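Local coordinates for protein 401aa long hypothetical glucose-1-phosphate thymidylyltransferase (Sulfolobus tokodaii, PDB 2GGO) that works as a bifunctional enzyme in the synthesis of UDP-N-acetylglucosamine and UDP-N-acetylgalactosamine, probably as both a nucleotidyltransferase and an acetyltransferase, at residues Lys220-Leu223 against Asp224-Phe228; Val239-Lys242 against Gly243-Ile247; Ser310-Asp314 against Ser315-Glu319; Ala357-Gly360 against Gly361-Thr365. All coordinates share one frame; numbering follows the deposited sequence.

Interaction 1: Lys220-Leu223 against Asp224-Phe228; sequences KWAL and DNLVF
One face of the Trp-221 indole carries the amide of Asn-225, laid over it with the two planes only 14° apart, while the Asn-225 CB sits almost squarely above the six-membered ring, 3.6 Å from its centroid. This CH-pi contact is an i to i+4 pairing near the C-terminal end of helix 212-225, where a ring and a stubby polar side chain one turn later fall on the same flank. Leu-226 comes in obliquely at the CZ3 end of the indole, on the same side as Asn-225, its CD2 3.6 Å from CZ3 of Trp-221, and Tyr-205 adds a ring stack from beyond the helix. The indole reaches over the following turn because its CG stands anti to the backbone nitrogen (chi1 -167°), next to the carbonyl carbon. A serine here would probably leave the Asn-225 amide without a flat surface to lie on and CD2 of Leu-226 without its neighbour. Beneath the side chains the helix continues its regular bonding: Asp-224 N donates a hydrogen bond to Lys-220 O at 3.0 Å, Asn-225 N one to Trp-221 O, and Leu-226 N one to Ala-222 O. Charged ends turn to other parts of the chain. Lys-220 NZ pairs with Glu-297 and rests against the Tyr-280 ring, whose hydroxyl also bonds Asp-224 OD1. The same i to i+4 spacing recurs twice in apolar form: Ala-222 CB meets Leu-226 CD1 at 3.8 Å, and Leu-223 CD1 meets Val-227 CG2 at 3.8 Å.

Interaction 2: Val239-Lys242 against Gly243-Ile247; sequences VKIK and GKVII
Lys-244 NZ is held by three backbone carbonyls, those of Leu-223, Asp-224 and Val-227, at the C-terminal end of helix 212-225 and in the loop just after it. Carbonyls gathered there would probably steady the ammonium charge. Lys-244 takes no part in the apolar contact made by its neighbours, in which Ile-241 and Val-245 face each other round a bend. There CG2 of Ile-241 and CG2 of Val-245 come within 3.2 Å, tighter than ordinary van der Waals contact, though the exact distance is doubtful. Val-245 CG2 also lies 3.8 Å from Lys-242 O. Farther in, Ile-241 and Ile-247 meet tip to tip, CD1 to CD1 at 4.2 Å; both chains run out extended (chi2 174° and 170°), which carries the methyls toward each other across the interior of the bend. The bend itself turns on Gly-243, whose phi is positive; a CB there would come only 2.7 Å from Lys-242 O. Outside it, Lys-242 NZ bonds the hydroxyl of Tyr-258. The arrangement is a corner of a left-handed parallel beta-helix, the fold of hexapeptide-repeat transferases. The axes of the short strands 240-242 and 245-247 come no closer than 9.2 Å, with 126° between their N-to-C directions, and the strands belong to different faces of the coil: the first bonds along strand 258-260 of the next coil, while the second lies between strands 230-231 and 263-265.

Interaction 3: Ser310-Asp314 against Ser315-Glu319; sequences SYVGD and SVIAE
The ends of Val-312 and Ile-317 meet tip to tip, and this is the tightly packed half of the contact: CG1 of the valine stands 3.6 Å from CD1 of the isoleucine. The same CG1 touches Ser-315 CB at 3.9 Å, so one methyl group packs against both Ser-315 and Ile-317. Ile-317 gets there by pointing CG1 anti to its carbonyl carbon (chi1 -67°) and then running straight on to CD1. Beside this apolar pair, Ser-315 OG gives a hydrogen bond to Gly-313 O; the refined separation of 2.4 Å is very short, and its exact length is doubtful. OG lies beside its own backbone nitrogen, and it also takes a weak bond from Ala-357 N. The bend is a corner of the left-handed beta-helix, joining strand 311-313 of one face to strand 316-317 of the next, with Asp-314 in a left-handed backbone conformation at the apex. On the outer side the packing across the bend is looser and polar. Asp-314 turns its carboxylate outward to Lys-296, Arg-352 and Asn-331, two salt bridges and a hydrogen bond that fix its rotation. The partly exposed Tyr-311 ring lies over the Gly-313 backbone, with Gly-313 N 4.0 Å above the ring plane, where any side chain on the glycine would run into the tyrosine hydroxyl.

Interaction 4: Ala357-Gly360 against Gly361-Thr365; sequences AFIG and GHVRT
Ile-359 and Val-363 cross at about a right angle, CG2 of the isoleucine lying against the branch point of the valine, 3.7 Å from its CB and 3.8 Å from its CG1. The pair fills the inside of a corner of the left-handed beta-helix, where strand 358-359 gives way to strand 364-365 of another face. Val-363 touches the backbone as well: its CG2 comes within 3.4 Å of Gly-360 O. With CG1 anti to the backbone nitrogen (chi1 165°), CG2 is set on the nitrogen side, where it meets that carbonyl, while CG1 is the methyl that joins CB against Ile-359. Behind this first shell stands a type II beta turn from Gly-360 to Val-363, which carries the chain round the corner and brings the two branched residues together. Its third position is His-362, with a positive phi of 68°. Glycines line the approach, and a CB on Gly-361 would be crowded by His-362 CD2. Farther out, Ile-377 of the next coil and Val-321 of the preceding one both touch Ile-359 and Val-363, so the small apolar cluster continues through the stack. His-362 stacks its ring on Tyr-380, and its carbonyl oxygen takes a bond from Arg-382 NH1. Beyond the turn, Thr-365 OG1 accepts a hydrogen bond from Gly-324 N and shares another with Thr-327 OG1.

Overall arrangement
Along the chain the four contacts follow in series, from the last helix before the coil down the left-handed beta-helix. Interaction 1 touches interaction 2, centres about 14 Å apart: Val-227 CG2 packs on Ile-246 CD1, joining the end of helix 212-225 and the loop after it to an early coil. Interactions 2, 3 and 4 are corners packed with branched side chains, each contributing a strand to one parallel sheet; 2 and 3 lead into it and 4 leads out. Strands 316-317 and 358-359 are adjacent there, with a probable hydrogen bond from Ala-318 N to Ile-359 O. The centres of interactions 3 and 4 lie about 9 Å apart, those of 2 and 4 about 27 Å.

Interaction 1: Lys220-Leu223 against Asp224-Phe228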
loop_
_atom_site.group_PDB
_atom_site.type_symbol
_atom_site.label_atom_id
_atom_site.label_comp_id
_atom_site.label_asym_id
_atom_site.label_seq_id
_atom_site.Cartn_x
_atom_site.Cartn_y
_atom_site.Cartn_z
ATOM N N LYS A 220 10.286 -0.244 0.804
ATOM C CA LYS A 220 11.634 -0.637 1.265
ATOM C C LYS A 220 11.949 -2.039 0.783
ATOM O O LYS A 220 12.947 -2.271 0.106
ATOM C CB LYS A 220 11.725 -0.576 2.774
ATOM C CG LYS A 220 11.929 0.828 3.351
ATOM C CD LYS A 220 12.000 0.721 4.825
ATOM C CE LYS A 220 13.396 0.217 5.248
ATOM N NZ LYS A 220 13.333 0.216 6.714
ATOM N N TRP A 221 11.044 -2.970 1.062
ATOM C CA TRP A 221 11.208 -4.326 0.496
ATOM C C TRP A 221 11.520 -4.343 -1.013
ATOM O O TRP A 221 12.501 -4.927 -1.472
ATOM C CB TRP A 221 9.988 -5.185 0.791
ATOM C CG TRP A 221 10.316 -6.622 0.490
ATOM C CD1 TRP A 221 10.898 -7.524 1.340
ATOM C CD2 TRP A 221 10.151 -7.298 -0.769
ATOM N NE1 TRP A 221 11.082 -8.726 0.690
ATOM C CE2 TRP A 221 10.637 -8.609 -0.604
ATOM C CE3 TRP A 221 9.616 -6.927 -2.009
ATOM C CZ2 TRP A 221 10.590 -9.556 -1.641
ATOM C CZ3 TRP A 221 9.586 -7.836 -3.019
ATOM C CH2 TRP A 221 10.075 -9.145 -2.842
ATOM N N ALA A 222 10.676 -3.707 -1.795
ATOM C CA ALA A 222 10.875 -3.652 -3.219
ATOM C C ALA A 222 12.220 -3.083 -3.675
ATOM O O ALA A 222 12.781 -3.526 -4.691
ATOM C CB ALA A 222 9.698 -2.870 -3.880
ATOM N N LEU A 223 12.687 -2.042 -2.979
ATOM C CA LEU A 223 13.947 -1.400 -3.310
ATOM C C LEU A 223 15.039 -2.423 -3.086
ATOM O O LEU A 223 15.952 -2.583 -3.916
ATOM C CB LEU A 223 14.166 -0.124 -2.452
ATOM C CG LEU A 223 15.460 0.623 -2.770
ATOM C CD1 LEU A 223 15.677 0.774 -4.275
ATOM C CD2 LEU A 223 15.429 1.970 -2.073
ATOM N N ASP A 224 14.915 -3.159 -1.993
ATOM C CA ASP A 224 15.908 -4.179 -1.707
ATOM C C ASP A 224 15.897 -5.306 -2.743
ATOM O O ASP A 224 16.954 -5.719 -3.239
ATOM C CB ASP A 224 15.679 -4.744 -0.318
ATOM C CG ASP A 224 16.166 -3.816 0.772
ATOM O OD1 ASP A 224 17.086 -3.009 0.527
ATOM O OD2 ASP A 224 15.646 -3.916 1.896
ATOM N N ASN A 225 14.703 -5.767 -3.090
ATOM C CA ASN A 225 14.557 -7.055 -3.740
ATOM C C ASN A 225 14.260 -7.026 -5.211
ATOM O O ASN A 225 14.736 -7.904 -5.934
ATOM C CB ASN A 225 13.514 -7.872 -3.012
ATOM C CG ASN A 225 14.001 -8.357 -1.675
ATOM O OD1 ASN A 225 13.813 -7.706 -0.635
ATOM N ND2 ASN A 225 14.658 -9.509 -1.686
ATOM N N LEU A 226 13.498 -6.040 -5.685
ATOM C CA LEU A 226 13.043 -6.124 -7.058
ATOM C C LEU A 226 13.869 -5.383 -8.087
ATOM O O LEU A 226 13.609 -5.541 -9.274
ATOM C CB LEU A 226 11.566 -5.739 -7.185
ATOM C CG LEU A 226 10.585 -6.424 -6.234
ATOM C CD1 LEU A 226 9.219 -5.746 -6.356
ATOM C CD2 LEU A 226 10.468 -7.944 -6.468
ATOM N N VAL A 227 14.848 -4.583 -7.663
ATOM C CA VAL A 227 15.631 -3.712 -8.586
ATOM C C VAL A 227 17.104 -3.713 -8.244
ATOM O O VAL A 227 17.480 -4.077 -7.131
ATOM C CB VAL A 227 15.128 -2.218 -8.676
ATOM C CG1 VAL A 227 13.815 -2.116 -9.432
ATOM C CG2 VAL A 227 15.036 -1.523 -7.278
ATOM N N PHE A 228 17.925 -3.304 -9.211
ATOM C CA PHE A 228 19.370 -3.386 -9.106
ATOM C C PHE A 228 20.044 -2.093 -9.575
ATOM O O PHE A 228 19.519 -1.407 -10.462
ATOM C CB PHE A 228 19.900 -4.634 -9.865
ATOM C CG PHE A 228 19.299 -5.941 -9.364
ATOM C CD1 PHE A 228 19.437 -6.321 -7.998
ATOM C CD2 PHE A 228 18.545 -6.760 -10.224
ATOM C CE1 PHE A 228 18.847 -7.503 -7.505
ATOM C CE2 PHE A 228 17.954 -7.951 -9.744
ATOM C CZ PHE A 228 18.115 -8.325 -8.377
#

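Interaction 2: Val239-Lys242 against Gly243-Ile247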
loop_
_atom_site.group_PDB
_atom_site.type_symbol
_atom_site.label_atom_id
_atom_site.label_comp_id
_atom_site.label_asym_id
_atom_site.label_seq_id
_atom_site.Cartn_x
_atom_site.Cartn_y
_atom_site.Cartn_z
ATOM N N VAL A 239 29.311 14.280 -7.763
ATOM C CA VAL A 239 28.229 13.632 -7.088
ATOM C C VAL A 239 28.853 12.393 -6.464
ATOM O O VAL A 239 29.583 11.697 -7.124
ATOM C CB VAL A 239 27.089 13.333 -8.062
ATOM C CG1 VAL A 239 25.946 12.664 -7.340
ATOM C CG2 VAL A 239 26.602 14.613 -8.700
ATOM N N LYS A 240 28.664 12.155 -5.172
ATOM C CA LYS A 240 29.174 10.943 -4.574
ATOM C C LYS A 240 28.059 9.924 -4.498
ATOM O O LYS A 240 26.972 10.229 -3.980
ATOM C CB LYS A 240 29.734 11.182 -3.177
ATOM C CG LYS A 240 30.279 9.930 -2.436
ATOM C CD LYS A 240 31.678 9.525 -3.002
ATOM C CE LYS A 240 32.701 9.175 -1.909
ATOM N NZ LYS A 240 33.267 10.415 -1.293
ATOM N N ILE A 241 28.322 8.707 -4.990
ATOM C CA ILE A 241 27.378 7.603 -4.812
ATOM C C ILE A 241 27.947 6.385 -4.085
ATOM O O ILE A 241 28.987 5.852 -4.460
ATOM C CB ILE A 241 26.776 7.171 -6.135
ATOM C CG1 ILE A 241 26.267 8.393 -6.897
ATOM C CG2 ILE A 241 25.682 6.169 -5.882
ATOM C CD1 ILE A 241 25.782 8.107 -8.300
ATOM N N LYS A 242 27.248 5.956 -3.047
ATOM C CA LYS A 242 27.529 4.712 -2.340
ATOM C C LYS A 242 26.325 3.743 -2.386
ATOM O O LYS A 242 25.166 4.157 -2.300
ATOM C CB LYS A 242 27.924 4.999 -0.894
ATOM C CG LYS A 242 29.283 5.662 -0.752
ATOM C CD LYS A 242 29.233 6.738 0.305
ATOM C CE LYS A 242 30.618 7.109 0.802
ATOM N NZ LYS A 242 30.578 7.217 2.292
ATOM N N GLY A 243 26.609 2.447 -2.559
ATOM C CA GLY A 243 25.570 1.428 -2.403
ATOM C C GLY A 243 24.684 1.352 -3.598
ATOM O O GLY A 243 25.054 1.835 -4.651
ATOM N N LYS A 244 23.507 0.762 -3.431
ATOM C CA LYS A 244 22.541 0.577 -4.533
ATOM C C LYS A 244 21.801 1.840 -4.893
ATOM O O LYS A 244 21.082 2.381 -4.061
ATOM C CB LYS A 244 21.496 -0.471 -4.173
ATOM C CG LYS A 244 20.663 -0.934 -5.369
ATOM C CD LYS A 244 19.376 -1.601 -4.947
ATOM C CE LYS A 244 19.632 -2.977 -4.423
ATOM N NZ LYS A 244 18.542 -3.905 -4.829
ATOM N N VAL A 245 21.930 2.280 -6.139
ATOM C CA VAL A 245 21.207 3.448 -6.581
ATOM C C VAL A 245 20.562 3.252 -7.938
ATOM O O VAL A 245 21.250 3.003 -8.914
ATOM C CB VAL A 245 22.137 4.682 -6.596
ATOM C CG1 VAL A 245 21.361 5.935 -6.889
ATOM C CG2 VAL A 245 22.803 4.830 -5.235
ATOM N N ILE A 246 19.243 3.391 -8.010
ATOM C CA ILE A 246 18.544 3.327 -9.296
ATOM C C ILE A 246 18.310 4.745 -9.789
ATOM O O ILE A 246 17.560 5.521 -9.188
ATOM C CB ILE A 246 17.202 2.555 -9.233
ATOM C CG1 ILE A 246 17.441 1.087 -8.925
ATOM C CG2 ILE A 246 16.501 2.605 -10.547
ATOM C CD1 ILE A 246 17.888 0.817 -7.488
ATOM N N ILE A 247 18.975 5.079 -10.886
ATOM C CA ILE A 247 18.751 6.350 -11.533
ATOM C C ILE A 247 18.058 6.085 -12.869
ATOM O O ILE A 247 18.615 5.419 -13.759
ATOM C CB ILE A 247 20.058 7.146 -11.728
ATOM C CG1 ILE A 247 20.842 7.199 -10.417
ATOM C CG2 ILE A 247 19.728 8.541 -12.238
ATOM C CD1 ILE A 247 22.244 7.740 -10.488
#

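Interaction 3: Ser310-Asp314 against Ser315-Glu319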
loop_
_atom_site.group_PDB
_atom_site.type_symbol
_atom_site.label_atom_id
_atom_site.label_comp_id
_atom_site.label_asym_id
_atom_site.label_seq_id
_atom_site.Cartn_x
_atom_site.Cartn_y
_atom_site.Cartn_z
ATOM N N SER A 310 15.297 21.751 3.611
ATOM C CA SER A 310 14.328 20.805 4.099
ATOM C C SER A 310 14.915 19.447 4.501
ATOM O O SER A 310 15.938 18.930 3.912
ATOM C CB SER A 310 13.196 20.718 3.068
ATOM O OG SER A 310 12.227 21.758 3.361
ATOM N N TYR A 311 14.355 18.862 5.566
ATOM C CA TYR A 311 14.679 17.522 5.944
ATOM C C TYR A 311 13.372 16.721 5.860
ATOM O O TYR A 311 12.393 17.103 6.495
ATOM C CB TYR A 311 15.188 17.518 7.436
ATOM C CG TYR A 311 15.457 16.101 7.906
ATOM C CD1 TYR A 311 16.295 15.287 7.220
ATOM C CD2 TYR A 311 14.725 15.566 8.909
ATOM C CE1 TYR A 311 16.436 13.946 7.588
ATOM C CE2 TYR A 311 14.874 14.323 9.320
ATOM C CZ TYR A 311 15.735 13.497 8.688
ATOM O OH TYR A 311 15.845 12.190 9.115
ATOM N N VAL A 312 13.352 15.585 5.140
ATOM C CA VAL A 312 12.192 14.655 5.127
ATOM C C VAL A 312 12.695 13.322 5.600
ATOM O O VAL A 312 13.510 12.722 4.934
ATOM C CB VAL A 312 11.571 14.510 3.680
ATOM C CG1 VAL A 312 10.333 13.659 3.612
ATOM C CG2 VAL A 312 11.185 15.902 3.144
ATOM N N GLY A 313 12.226 12.821 6.728
ATOM C CA GLY A 313 12.771 11.570 7.275
ATOM C C GLY A 313 11.559 10.734 7.584
ATOM O O GLY A 313 10.512 11.309 7.865
ATOM N N ASP A 314 11.587 9.437 7.238
ATOM C CA ASP A 314 10.525 8.481 7.579
ATOM C C ASP A 314 9.117 8.877 7.242
ATOM O O ASP A 314 8.171 8.608 8.008
ATOM C CB ASP A 314 10.561 8.245 9.037
ATOM C CG ASP A 314 11.940 7.764 9.499
ATOM O OD1 ASP A 314 12.199 6.567 9.194
ATOM O OD2 ASP A 314 12.743 8.565 10.121
ATOM N N SER A 315 8.936 9.470 6.107
ATOM C CA SER A 315 7.629 9.992 5.738
ATOM C C SER A 315 7.072 9.461 4.445
ATOM O O SER A 315 7.798 8.846 3.663
ATOM C CB SER A 315 7.737 11.497 5.630
ATOM O OG SER A 315 8.487 11.988 6.792
ATOM N N VAL A 316 5.787 9.699 4.241
ATOM C CA VAL A 316 5.168 9.361 2.942
ATOM C C VAL A 316 4.551 10.611 2.380
ATOM O O VAL A 316 3.652 11.185 3.002
ATOM C CB VAL A 316 4.040 8.332 3.031
ATOM C CG1 VAL A 316 3.433 8.143 1.615
ATOM C CG2 VAL A 316 4.572 6.964 3.507
ATOM N N ILE A 317 5.012 11.046 1.218
ATOM C CA ILE A 317 4.480 12.307 0.690
ATOM C C ILE A 317 3.825 12.065 -0.661
ATOM O O ILE A 317 4.425 11.496 -1.548
ATOM C CB ILE A 317 5.602 13.335 0.540
ATOM C CG1 ILE A 317 6.161 13.767 1.879
ATOM C CG2 ILE A 317 5.192 14.589 -0.191
ATOM C CD1 ILE A 317 7.467 14.573 1.564
ATOM N N ALA A 318 2.589 12.511 -0.819
ATOM C CA ALA A 318 1.819 12.043 -1.936
ATOM C C ALA A 318 2.144 12.847 -3.188
ATOM O O ALA A 318 3.295 13.371 -3.272
ATOM C CB ALA A 318 0.370 11.986 -1.598
ATOM N N GLU A 319 1.255 12.925 -4.175
ATOM C CA GLU A 319 1.624 13.532 -5.455
ATOM C C GLU A 319 1.406 15.009 -5.514
ATOM O O GLU A 319 0.547 15.533 -4.846
ATOM C CB GLU A 319 0.871 12.852 -6.645
ATOM C CG GLU A 319 -0.712 13.129 -6.772
ATOM C CD GLU A 319 -1.558 12.418 -5.751
ATOM O OE1 GLU A 319 -1.011 11.640 -4.985
ATOM O OE2 GLU A 319 -2.795 12.629 -5.681
#

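Interaction 4: Ala357-Gly360 against Gly361-Thr365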
loop_
_atom_site.group_PDB
_atom_site.type_symbol
_atom_site.label_atom_id
_atom_site.label_comp_id
_atom_site.label_asym_id
_atom_site.label_seq_id
_atom_site.Cartn_x
_atom_site.Cartn_y
_atom_site.Cartn_z
ATOM N N ALA A 357 5.787 12.109 8.817
ATOM C CA ALA A 357 4.477 12.579 8.470
ATOM C C ALA A 357 3.839 11.905 7.267
ATOM O O ALA A 357 4.530 11.362 6.447
ATOM C CB ALA A 357 4.508 14.136 8.334
ATOM N N PHE A 358 2.499 11.979 7.173
ATOM C CA PHE A 358 1.753 11.520 5.994
ATOM C C PHE A 358 1.011 12.679 5.288
ATOM O O PHE A 358 0.066 13.242 5.819
ATOM C CB PHE A 358 0.804 10.422 6.441
ATOM C CG PHE A 358 1.499 9.322 7.182
ATOM C CD1 PHE A 358 2.310 8.451 6.510
ATOM C CD2 PHE A 358 1.366 9.166 8.556
ATOM C CE1 PHE A 358 2.976 7.437 7.153
ATOM C CE2 PHE A 358 2.010 8.129 9.188
ATOM C CZ PHE A 358 2.816 7.258 8.476
ATOM N N ILE A 359 1.518 13.022 4.106
ATOM C CA ILE A 359 1.109 14.237 3.376
ATOM C C ILE A 359 0.284 13.910 2.105
ATOM O O ILE A 359 0.809 13.282 1.163
ATOM C CB ILE A 359 2.333 15.023 2.955
ATOM C CG1 ILE A 359 3.367 15.182 4.096
ATOM C CG2 ILE A 359 1.942 16.350 2.259
ATOM C CD1 ILE A 359 3.082 16.172 5.258
ATOM N N GLY A 360 -0.952 14.410 2.045
ATOM C CA GLY A 360 -1.824 14.223 0.914
ATOM C C GLY A 360 -1.349 14.906 -0.349
ATOM O O GLY A 360 -0.517 15.805 -0.295
ATOM N N GLY A 361 -1.858 14.449 -1.497
ATOM C CA GLY A 361 -1.623 15.094 -2.740
ATOM C C GLY A 361 -1.937 16.563 -2.798
ATOM O O GLY A 361 -2.929 17.037 -2.211
ATOM N N HIS A 362 -1.100 17.292 -3.511
ATOM C CA HIS A 362 -1.388 18.711 -3.861
ATOM C C HIS A 362 -1.380 19.633 -2.665
ATOM O O HIS A 362 -1.907 20.738 -2.704
ATOM C CB HIS A 362 -2.745 18.887 -4.560
ATOM C CG HIS A 362 -2.889 18.070 -5.808
ATOM N ND1 HIS A 362 -2.407 18.497 -7.034
ATOM C CD2 HIS A 362 -3.479 16.866 -6.029
ATOM C CE1 HIS A 362 -2.707 17.588 -7.953
ATOM N NE2 HIS A 362 -3.277 16.557 -7.349
ATOM N N VAL A 363 -0.807 19.160 -1.581
ATOM C CA VAL A 363 -0.380 20.013 -0.500
ATOM C C VAL A 363 0.701 21.039 -0.806
ATOM O O VAL A 363 1.701 20.794 -1.538
ATOM C CB VAL A 363 -0.089 19.138 0.797
ATOM C CG1 VAL A 363 0.719 19.929 1.870
ATOM C CG2 VAL A 363 -1.294 18.682 1.369
ATOM N N ARG A 364 0.577 22.228 -0.197
ATOM C CA ARG A 364 1.630 23.267 -0.365
ATOM C C ARG A 364 1.967 23.737 1.040
ATOM O O ARG A 364 1.084 24.085 1.749
ATOM C CB ARG A 364 1.167 24.442 -1.280
ATOM C CG ARG A 364 2.327 25.512 -1.426
ATOM C CD ARG A 364 2.173 26.630 -2.540
ATOM N NE ARG A 364 2.413 26.174 -3.934
ATOM C CZ ARG A 364 3.611 26.058 -4.556
ATOM N NH1 ARG A 364 4.776 26.316 -3.917
ATOM N NH2 ARG A 364 3.637 25.657 -5.843
ATOM N N THR A 365 3.218 23.654 1.501
ATOM C CA THR A 365 3.403 24.186 2.872
ATOM C C THR A 365 4.054 25.541 2.683
ATOM O O THR A 365 4.801 25.721 1.747
ATOM C CB THR A 365 4.314 23.352 3.680
ATOM O OG1 THR A 365 5.578 23.367 2.956
ATOM C CG2 THR A 365 3.903 21.955 3.613
#